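Local coordinates for high affinity transport system protein p37 (Mycoplasma hyorhinis, PDB 3EKI), which binds thiamine diphosphate as the extracytoplasmic lipoprotein component of a high-affinity transport system and probably delivers it for uptake, at residues T242-H250 / T295-F306; N65-N75 / K371-L379. One frame throughout, in Å; residues are numbered along the deposited sequence.

Contact 1 (T242-H250 / T295-F306); sequences TFRNFGILH and TLGTLDDFHIAF
Leu249 and Ile304 join two neighbouring parallel strands of the mixed sheet in one lobe of a periplasmic-binding-protein fold: Leu249 N gives an almost straight bond to Ile304 O (2.8 Å, 179° at the hydrogen), and Phe306 N returns a more bent bond to Leu249 O. Gly247 O, just ahead of the strand, receives both His303 N and Ile304 N. Branched Ile304 fills the sheet face it shares with Ile248, its CD1 lying 3.7 Å from the centroid of the Phe243 ring, over the face. On that same side Ile248 CG2 sits over a face of the Phe306 ring. On the opposite face of the sheet, Leu249 spreads its two methyls, CD1 against Leu296 CD1 (3.6 Å) and CD2 against Phe302 CG (3.7 Å), while small Ala305 sets its CB beside Leu249 CB. Gly247 leaves the helix with positive phi, a region glycine enters easily, and lays its backbone against the Phe302 ring. Farther out, Phe246 turns its ring edge toward the face of His303, planes at 84°, and Ile231 of helix 225-236 touches both. His303, with CG anti to its carbonyl carbon (chi1 -57°), brings ND1 to Phe246 O at 2.8 Å, in the imidazole plane and on a carbonyl lone pair.

Contact 2 (N65-N75 / K371-L379); sequences NKEVINTFLEN and KQDTYGPLL. With TPP (thiamine diphosphate), chain B.
The backbones of segment 65-75, on helix 64-85, and the irregular segment 371-379 come nearest at Phe72 and Thr374, whose CA atoms lie 5.5 Å apart, with Asn75 facing Gln372 near the start of the loop segment. Phe72 offers a ring face to Tyr375, whose CB lies 4.0 Å from the Phe72 centroid in a CH-pi contact. The Tyr375 ring in turn takes Ile69 CD1 over one face, 4.1 Å from its centroid; the two side chains run alongside each other, and Trp54 meets the tyrosine edge-to-face. Val68, at the helix surface, meets Leu378 tip to tip, CG1 to CD1 at 3.8 Å. Beside Phe72, Asp373 swings its carboxylate back toward the helix, CG anti to the backbone N (chi1 -178°). From one face of the carboxylate, its OD1 takes Tyr375 N in an Asx turn, extended to an Asx motif by Gly376 N, while OD2 is hydrogen-bonded to Tyr384 OH. Short, branched Thr374 fits against the helix backbone and gives Val68 O a weak bond from OG1. Asn75, long enough to reach across, directs ND2 to Gln372 O at 3.1 Å, on a lone pair in the carbonyl plane, and a water bridges Asn75 O to Gln372 OE1. At the far end of the loop segment, Leu379 O lies 3.0 Å from C2 of thiamine diphosphate. The chemistry grades from amide and water bonds at Gln372 to apolar contacts around Tyr375, so the loop contributing Pro377, Leu378 and Leu379 to the ligand pocket is held by side chains of both partners, with one firm amide bond to its backbone.

In the fold
The two contacts lie on opposite sides of the chain's centre, their own centres about 38 Å apart, and contact 1 is nested within the long loop of chain that contact 2 closes. Contact 1 is the more fully buried: it pairs strands 248-250 and 304-308, so main-chain bonds set its register and side chains fill in on both sheet faces. Contact 2, only partly buried, sets a loop on helix 64-85, whose main-chain groups are mostly spent within the helix; side-chain and water-mediated bonds take over. The two share no helix or strand. Contact 2 reaches the ligand directly through its loop, whereas contact 1 approaches it with Phe306, whose side chain is about 9 Å away.

Contact 1 (T242-H250 / T295-F306)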
# COMPACT_ATOMS: atom_id res chain seq x y z
N THR A 242 -14.11 -24.94 8.95
CA THR A 242 -14.49 -25.21 7.58
C THR A 242 -13.97 -24.14 6.62
O THR A 242 -13.46 -24.47 5.54
CB THR A 242 -16.02 -25.33 7.45
OG1 THR A 242 -16.44 -26.44 8.26
CG2 THR A 242 -16.40 -25.60 6.01
N PHE A 243 -14.11 -22.89 7.09
CA PHE A 243 -13.64 -21.77 6.28
C PHE A 243 -12.14 -21.86 6.00
O PHE A 243 -11.64 -21.90 4.87
CB PHE A 243 -13.99 -20.47 6.98
CG PHE A 243 -13.62 -19.22 6.19
CD1 PHE A 243 -12.42 -18.58 6.40
CD2 PHE A 243 -14.51 -18.71 5.25
CE1 PHE A 243 -12.15 -17.44 5.68
CE2 PHE A 243 -14.23 -17.58 4.53
CZ PHE A 243 -13.02 -16.95 4.73
N ARG A 244 -11.40 -21.94 7.10
CA ARG A 244 -9.94 -22.05 7.04
C ARG A 244 -9.46 -23.22 6.17
O ARG A 244 -8.50 -23.07 5.41
CB ARG A 244 -9.36 -22.19 8.45
CG ARG A 244 -7.84 -22.21 8.49
CD ARG A 244 -7.33 -23.47 9.16
NE ARG A 244 -7.61 -23.49 10.60
CZ ARG A 244 -8.39 -24.38 11.20
NH1 ARG A 244 -8.98 -25.33 10.49
NH2 ARG A 244 -8.59 -24.31 12.51
N ASN A 245 -10.13 -24.37 6.27
CA ASN A 245 -9.68 -25.55 5.54
C ASN A 245 -9.86 -25.42 4.03
O ASN A 245 -9.33 -26.25 3.30
CB ASN A 245 -10.40 -26.79 6.06
CG ASN A 245 -9.88 -27.19 7.43
OD1 ASN A 245 -8.85 -26.73 7.91
ND2 ASN A 245 -10.60 -28.07 8.10
N PHE A 246 -10.57 -24.40 3.55
CA PHE A 246 -10.62 -24.14 2.11
C PHE A 246 -9.28 -23.65 1.59
O PHE A 246 -9.02 -23.65 0.39
CB PHE A 246 -11.74 -23.15 1.75
CG PHE A 246 -13.11 -23.84 1.73
CD1 PHE A 246 -13.41 -24.68 0.66
CD2 PHE A 246 -14.02 -23.62 2.73
CE1 PHE A 246 -14.65 -25.29 0.62
CE2 PHE A 246 -15.26 -24.22 2.69
CZ PHE A 246 -15.55 -25.05 1.64
N GLY A 247 -8.40 -23.24 2.51
CA GLY A 247 -7.03 -22.91 2.16
C GLY A 247 -6.85 -21.42 1.97
O GLY A 247 -7.47 -20.83 1.09
N ILE A 248 -5.97 -20.81 2.77
CA ILE A 248 -5.76 -19.37 2.71
C ILE A 248 -4.37 -19.00 2.21
O ILE A 248 -3.35 -19.40 2.77
CB ILE A 248 -5.96 -18.79 4.11
CG1 ILE A 248 -7.37 -18.99 4.67
CG2 ILE A 248 -5.58 -17.31 4.12
CD1 ILE A 248 -7.52 -18.63 6.14
N LEU A 249 -4.36 -18.21 1.15
CA LEU A 249 -3.13 -17.57 0.66
C LEU A 249 -2.95 -16.21 1.32
O LEU A 249 -3.92 -15.47 1.48
CB LEU A 249 -3.20 -17.32 -0.83
CG LEU A 249 -3.38 -18.49 -1.78
CD1 LEU A 249 -3.26 -17.97 -3.21
CD2 LEU A 249 -2.37 -19.60 -1.52
N HIS A 250 -1.72 -15.89 1.68
CA HIS A 250 -1.42 -14.69 2.42
C HIS A 250 -0.03 -14.17 2.05
O HIS A 250 0.73 -14.89 1.40
CB HIS A 250 -1.50 -15.04 3.92
CG HIS A 250 -0.57 -16.15 4.28
ND1 HIS A 250 0.75 -15.87 4.60
CD2 HIS A 250 -0.65 -17.50 4.34
CE1 HIS A 250 1.41 -16.99 4.85
NE2 HIS A 250 0.58 -18.02 4.70
N THR A 295 -2.39 -15.35 -8.03
CA THR A 295 -2.15 -16.73 -8.38
C THR A 295 -3.18 -17.69 -7.80
O THR A 295 -3.04 -18.89 -8.02
CB THR A 295 -0.76 -17.25 -7.94
OG1 THR A 295 -0.69 -17.28 -6.50
CG2 THR A 295 0.29 -16.29 -8.45
N LEU A 296 -4.17 -17.18 -7.09
CA LEU A 296 -5.15 -18.08 -6.47
C LEU A 296 -5.78 -19.07 -7.45
O LEU A 296 -6.03 -20.21 -7.05
CB LEU A 296 -6.25 -17.25 -5.82
CG LEU A 296 -7.32 -18.03 -5.03
CD1 LEU A 296 -6.68 -18.86 -3.94
CD2 LEU A 296 -8.32 -17.04 -4.48
N GLY A 297 -6.03 -18.60 -8.67
CA GLY A 297 -6.68 -19.43 -9.66
C GLY A 297 -5.90 -20.64 -10.09
O GLY A 297 -6.48 -21.56 -10.69
N THR A 298 -4.59 -20.68 -9.82
CA THR A 298 -3.73 -21.76 -10.24
C THR A 298 -3.61 -22.86 -9.20
O THR A 298 -2.98 -23.88 -9.46
CB THR A 298 -2.30 -21.26 -10.59
OG1 THR A 298 -1.60 -20.83 -9.41
CG2 THR A 298 -2.41 -20.08 -11.52
N LEU A 299 -4.19 -22.65 -8.02
CA LEU A 299 -3.95 -23.58 -6.93
C LEU A 299 -5.22 -24.30 -6.51
O LEU A 299 -6.10 -23.66 -5.92
CB LEU A 299 -3.39 -22.79 -5.74
CG LEU A 299 -2.10 -22.03 -6.09
CD1 LEU A 299 -1.78 -21.02 -5.00
CD2 LEU A 299 -0.96 -23.00 -6.32
N ASP A 300 -5.32 -25.59 -6.80
CA ASP A 300 -6.62 -26.23 -6.58
C ASP A 300 -6.95 -26.43 -5.12
O ASP A 300 -8.14 -26.62 -4.79
CB ASP A 300 -6.63 -27.54 -7.38
CG ASP A 300 -6.62 -27.22 -8.87
OD1 ASP A 300 -6.88 -26.06 -9.27
OD2 ASP A 300 -6.35 -28.15 -9.67
N ASP A 301 -5.96 -26.39 -4.22
CA ASP A 301 -6.22 -26.66 -2.81
C ASP A 301 -6.35 -25.40 -1.96
O ASP A 301 -6.43 -25.46 -0.73
CB ASP A 301 -5.08 -27.52 -2.26
CG ASP A 301 -4.91 -28.89 -2.85
OD1 ASP A 301 -5.87 -29.47 -3.38
OD2 ASP A 301 -3.77 -29.42 -2.75
N PHE A 302 -6.38 -24.24 -2.60
CA PHE A 302 -6.54 -22.94 -1.98
C PHE A 302 -7.72 -22.18 -2.61
O PHE A 302 -7.82 -22.12 -3.84
CB PHE A 302 -5.23 -22.13 -2.06
CG PHE A 302 -4.22 -22.83 -1.14
CD1 PHE A 302 -4.12 -22.46 0.17
CD2 PHE A 302 -3.45 -23.86 -1.64
CE1 PHE A 302 -3.26 -23.13 1.01
CE2 PHE A 302 -2.59 -24.56 -0.82
CZ PHE A 302 -2.55 -24.19 0.51
N HIS A 303 -8.56 -21.59 -1.76
CA HIS A 303 -9.74 -20.88 -2.22
C HIS A 303 -9.97 -19.52 -1.59
O HIS A 303 -10.96 -18.86 -1.92
CB HIS A 303 -11.01 -21.72 -1.98
CG HIS A 303 -10.91 -23.07 -2.64
ND1 HIS A 303 -10.29 -24.14 -2.05
CD2 HIS A 303 -11.36 -23.51 -3.84
CE1 HIS A 303 -10.35 -25.20 -2.87
NE2 HIS A 303 -11.00 -24.84 -3.96
N ILE A 304 -9.07 -19.08 -0.71
CA ILE A 304 -9.16 -17.77 -0.07
C ILE A 304 -7.82 -17.06 -0.26
O ILE A 304 -6.81 -17.76 -0.20
CB ILE A 304 -9.53 -17.95 1.40
CG1 ILE A 304 -10.89 -18.67 1.57
CG2 ILE A 304 -9.52 -16.63 2.16
CD1 ILE A 304 -10.98 -19.40 2.88
N ALA A 305 -7.83 -15.76 -0.50
CA ALA A 305 -6.56 -15.05 -0.60
C ALA A 305 -6.66 -13.62 -0.08
O ALA A 305 -7.69 -12.96 -0.17
CB ALA A 305 -6.03 -15.01 -2.02
N PHE A 306 -5.53 -13.16 0.50
CA PHE A 306 -5.44 -11.78 0.95
C PHE A 306 -4.71 -10.92 -0.08
O PHE A 306 -3.75 -11.42 -0.66
CB PHE A 306 -4.66 -11.72 2.26
CG PHE A 306 -5.19 -12.53 3.42
CD1 PHE A 306 -6.51 -12.99 3.42
CD2 PHE A 306 -4.37 -12.80 4.50
CE1 PHE A 306 -6.96 -13.73 4.50
CE2 PHE A 306 -4.83 -13.55 5.55
CZ PHE A 306 -6.14 -13.99 5.57

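Contact 2 (N65-N75 / K371-L379)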
# COMPACT_ATOMS: atom_id res chain seq x y z
N ASN A 65 13.29 3.62 -15.38
CA ASN A 65 13.02 4.27 -14.09
C ASN A 65 14.15 5.20 -13.70
O ASN A 65 13.93 6.16 -12.97
CB ASN A 65 12.79 3.18 -13.04
CG ASN A 65 11.42 2.54 -13.27
OD1 ASN A 65 10.55 3.21 -13.82
ND2 ASN A 65 11.26 1.31 -12.81
N LYS A 66 15.35 4.91 -14.19
CA LYS A 66 16.49 5.79 -14.02
C LYS A 66 16.17 7.18 -14.55
O LYS A 66 16.44 8.22 -13.93
CB LYS A 66 17.71 5.24 -14.76
CG LYS A 66 18.43 6.29 -15.58
CD LYS A 66 19.35 5.74 -16.65
CE LYS A 66 20.49 6.71 -16.96
NZ LYS A 66 21.27 7.08 -15.75
N GLU A 67 15.59 7.20 -15.75
CA GLU A 67 15.22 8.45 -16.41
C GLU A 67 14.12 9.21 -15.68
O GLU A 67 14.14 10.43 -15.58
CB GLU A 67 14.75 8.13 -17.84
CG GLU A 67 14.05 9.34 -18.44
CD GLU A 67 14.89 9.97 -19.53
OE1 GLU A 67 14.67 9.59 -20.70
OE2 GLU A 67 15.76 10.81 -19.22
N VAL A 68 13.15 8.47 -15.15
CA VAL A 68 12.05 9.05 -14.39
C VAL A 68 12.61 9.69 -13.11
O VAL A 68 12.25 10.80 -12.77
CB VAL A 68 10.98 8.02 -13.99
CG1 VAL A 68 10.04 8.55 -12.91
CG2 VAL A 68 10.14 7.60 -15.19
N ILE A 69 13.51 8.95 -12.47
CA ILE A 69 14.01 9.43 -11.18
C ILE A 69 14.90 10.66 -11.35
O ILE A 69 14.83 11.57 -10.52
CB ILE A 69 14.77 8.36 -10.38
CG1 ILE A 69 14.80 8.63 -8.87
CG2 ILE A 69 16.17 8.15 -10.91
CD1 ILE A 69 13.46 8.77 -8.20
N ASN A 70 15.67 10.68 -12.43
CA ASN A 70 16.50 11.87 -12.70
C ASN A 70 15.67 13.10 -12.99
O ASN A 70 15.95 14.22 -12.55
CB ASN A 70 17.48 11.55 -13.85
CG ASN A 70 18.55 10.61 -13.30
OD1 ASN A 70 18.80 10.60 -12.09
ND2 ASN A 70 19.17 9.84 -14.18
N THR A 71 14.58 12.99 -13.74
CA THR A 71 13.70 14.13 -13.95
C THR A 71 13.10 14.61 -12.64
O THR A 71 12.98 15.78 -12.32
CB THR A 71 12.52 13.77 -14.89
OG1 THR A 71 13.05 13.50 -16.19
CG2 THR A 71 11.57 14.94 -14.99
N PHE A 72 12.67 13.59 -11.86
CA PHE A 72 12.10 13.93 -10.56
C PHE A 72 13.13 14.69 -9.71
O PHE A 72 12.75 15.69 -9.12
CB PHE A 72 11.64 12.68 -9.84
CG PHE A 72 11.29 12.84 -8.36
CD1 PHE A 72 10.07 13.34 -8.00
CD2 PHE A 72 12.21 12.47 -7.39
CE1 PHE A 72 9.73 13.48 -6.67
CE2 PHE A 72 11.88 12.61 -6.04
CZ PHE A 72 10.65 13.12 -5.71
N LEU A 73 14.35 14.17 -9.66
CA LEU A 73 15.35 14.81 -8.78
C LEU A 73 15.70 16.23 -9.19
O LEU A 73 15.95 17.10 -8.34
CB LEU A 73 16.62 13.96 -8.77
CG LEU A 73 16.49 12.65 -7.98
CD1 LEU A 73 17.68 11.77 -8.32
CD2 LEU A 73 16.33 12.91 -6.50
N GLU A 74 15.73 16.46 -10.50
CA GLU A 74 15.99 17.79 -11.03
C GLU A 74 14.83 18.71 -10.67
O GLU A 74 15.05 19.81 -10.16
CB GLU A 74 16.24 17.77 -12.54
CG GLU A 74 16.36 19.14 -13.15
CD GLU A 74 17.67 19.85 -12.87
OE1 GLU A 74 18.61 19.23 -12.34
OE2 GLU A 74 17.76 21.06 -13.19
N ASN A 75 13.58 18.29 -10.90
CA ASN A 75 12.46 19.12 -10.52
C ASN A 75 12.43 19.42 -9.03
O ASN A 75 12.07 20.52 -8.59
CB ASN A 75 11.16 18.40 -10.91
CG ASN A 75 10.92 18.39 -12.40
OD1 ASN A 75 11.61 19.04 -13.17
ND2 ASN A 75 9.91 17.63 -12.84
N LYS A 371 2.07 19.37 -10.99
CA LYS A 371 2.19 18.21 -11.84
C LYS A 371 3.59 17.96 -12.35
O LYS A 371 3.83 17.61 -13.50
CB LYS A 371 1.22 18.33 -13.02
CG LYS A 371 -0.19 17.86 -12.71
CD LYS A 371 -0.66 18.18 -11.31
CE LYS A 371 -2.05 17.61 -11.05
NZ LYS A 371 -2.04 16.12 -11.13
N GLN A 372 4.56 18.13 -11.45
CA GLN A 372 5.96 17.91 -11.76
C GLN A 372 6.47 16.65 -11.07
O GLN A 372 7.65 16.32 -11.14
CB GLN A 372 6.82 19.10 -11.32
CG GLN A 372 6.45 20.42 -11.97
CD GLN A 372 7.24 21.59 -11.41
OE1 GLN A 372 8.17 21.39 -10.63
NE2 GLN A 372 6.87 22.80 -11.80
N ASP A 373 5.58 15.93 -10.38
CA ASP A 373 6.05 14.72 -9.73
C ASP A 373 5.97 13.54 -10.67
O ASP A 373 4.89 12.99 -10.87
CB ASP A 373 5.21 14.43 -8.48
CG ASP A 373 5.70 13.20 -7.73
OD1 ASP A 373 6.72 12.62 -8.11
OD2 ASP A 373 5.03 12.80 -6.76
N THR A 374 7.12 13.17 -11.24
CA THR A 374 7.18 12.08 -12.18
C THR A 374 7.37 10.75 -11.48
O THR A 374 7.31 9.70 -12.10
CB THR A 374 8.36 12.26 -13.18
OG1 THR A 374 9.52 12.68 -12.47
CG2 THR A 374 8.04 13.37 -14.16
N TYR A 375 7.62 10.77 -10.17
CA TYR A 375 7.94 9.55 -9.45
C TYR A 375 6.76 8.98 -8.65
O TYR A 375 6.41 7.81 -8.83
CB TYR A 375 9.12 9.78 -8.50
CG TYR A 375 9.48 8.65 -7.57
CD1 TYR A 375 9.90 7.41 -8.02
CD2 TYR A 375 9.39 8.83 -6.19
CE1 TYR A 375 10.23 6.38 -7.17
CE2 TYR A 375 9.72 7.80 -5.33
CZ TYR A 375 10.14 6.58 -5.81
OH TYR A 375 10.46 5.57 -4.94
N GLY A 376 6.21 9.79 -7.78
CA GLY A 376 5.16 9.37 -6.87
C GLY A 376 4.03 8.60 -7.51
O GLY A 376 3.66 7.54 -6.98
N PRO A 377 3.46 9.11 -8.59
CA PRO A 377 2.27 8.42 -9.15
C PRO A 377 2.59 7.02 -9.63
O PRO A 377 1.68 6.17 -9.71
CB PRO A 377 1.82 9.33 -10.28
CG PRO A 377 2.38 10.67 -9.89
CD PRO A 377 3.74 10.32 -9.37
N LEU A 378 3.85 6.67 -9.88
CA LEU A 378 4.21 5.31 -10.28
C LEU A 378 4.10 4.31 -9.13
O LEU A 378 4.04 3.09 -9.31
CB LEU A 378 5.63 5.26 -10.87
CG LEU A 378 5.79 6.03 -12.18
CD1 LEU A 378 7.23 5.98 -12.64
CD2 LEU A 378 4.88 5.45 -13.26
N LEU A 379 4.06 4.85 -7.92
CA LEU A 379 3.94 4.09 -6.70
C LEU A 379 2.56 4.23 -6.08
O LEU A 379 2.27 3.66 -5.03
CB LEU A 379 5.01 4.56 -5.69
CG LEU A 379 6.40 3.97 -5.84
CD1 LEU A 379 7.05 4.34 -7.17
CD2 LEU A 379 7.27 4.43 -4.68
N1' TPP B . -0.74 1.97 -7.16
C2' TPP B . 0.29 1.81 -8.03
CM2 TPP B . 0.28 2.61 -9.34
N3' TPP B . 1.31 0.98 -7.74
C4' TPP B . 1.35 0.38 -6.53
N4' TPP B . 2.42 -0.37 -6.23
C5' TPP B . 0.27 0.48 -5.64
C6' TPP B . -0.78 1.31 -6.01
C7' TPP B . 0.17 -0.24 -4.28
N3 TPP B . 0.74 0.48 -3.13
C2 TPP B . 1.78 1.32 -3.19
S1 TPP B . 2.09 1.97 -1.59
C5 TPP B . 0.79 1.03 -0.88
C4 TPP B . 0.28 0.21 -1.87
CM4 TPP B . -1.03 -0.59 -1.67
C6 TPP B . 0.47 1.00 0.61
C7 TPP B . 1.49 0.15 1.37
O7 TPP B . 1.40 -1.21 0.92
PA TPP B . 2.57 -2.29 1.04
O1A TPP B . 2.21 -3.45 0.19
O2A TPP B . 3.89 -1.66 0.73
O3A TPP B . 2.70 -2.68 2.56
PB TPP B . 1.88 -3.82 3.33
O1B TPP B . 0.42 -3.49 3.33
O2B TPP B . 2.50 -3.79 4.79
O3B TPP B . 2.23 -5.25 2.72
O HOH W 1 10.69 22.33 -10.19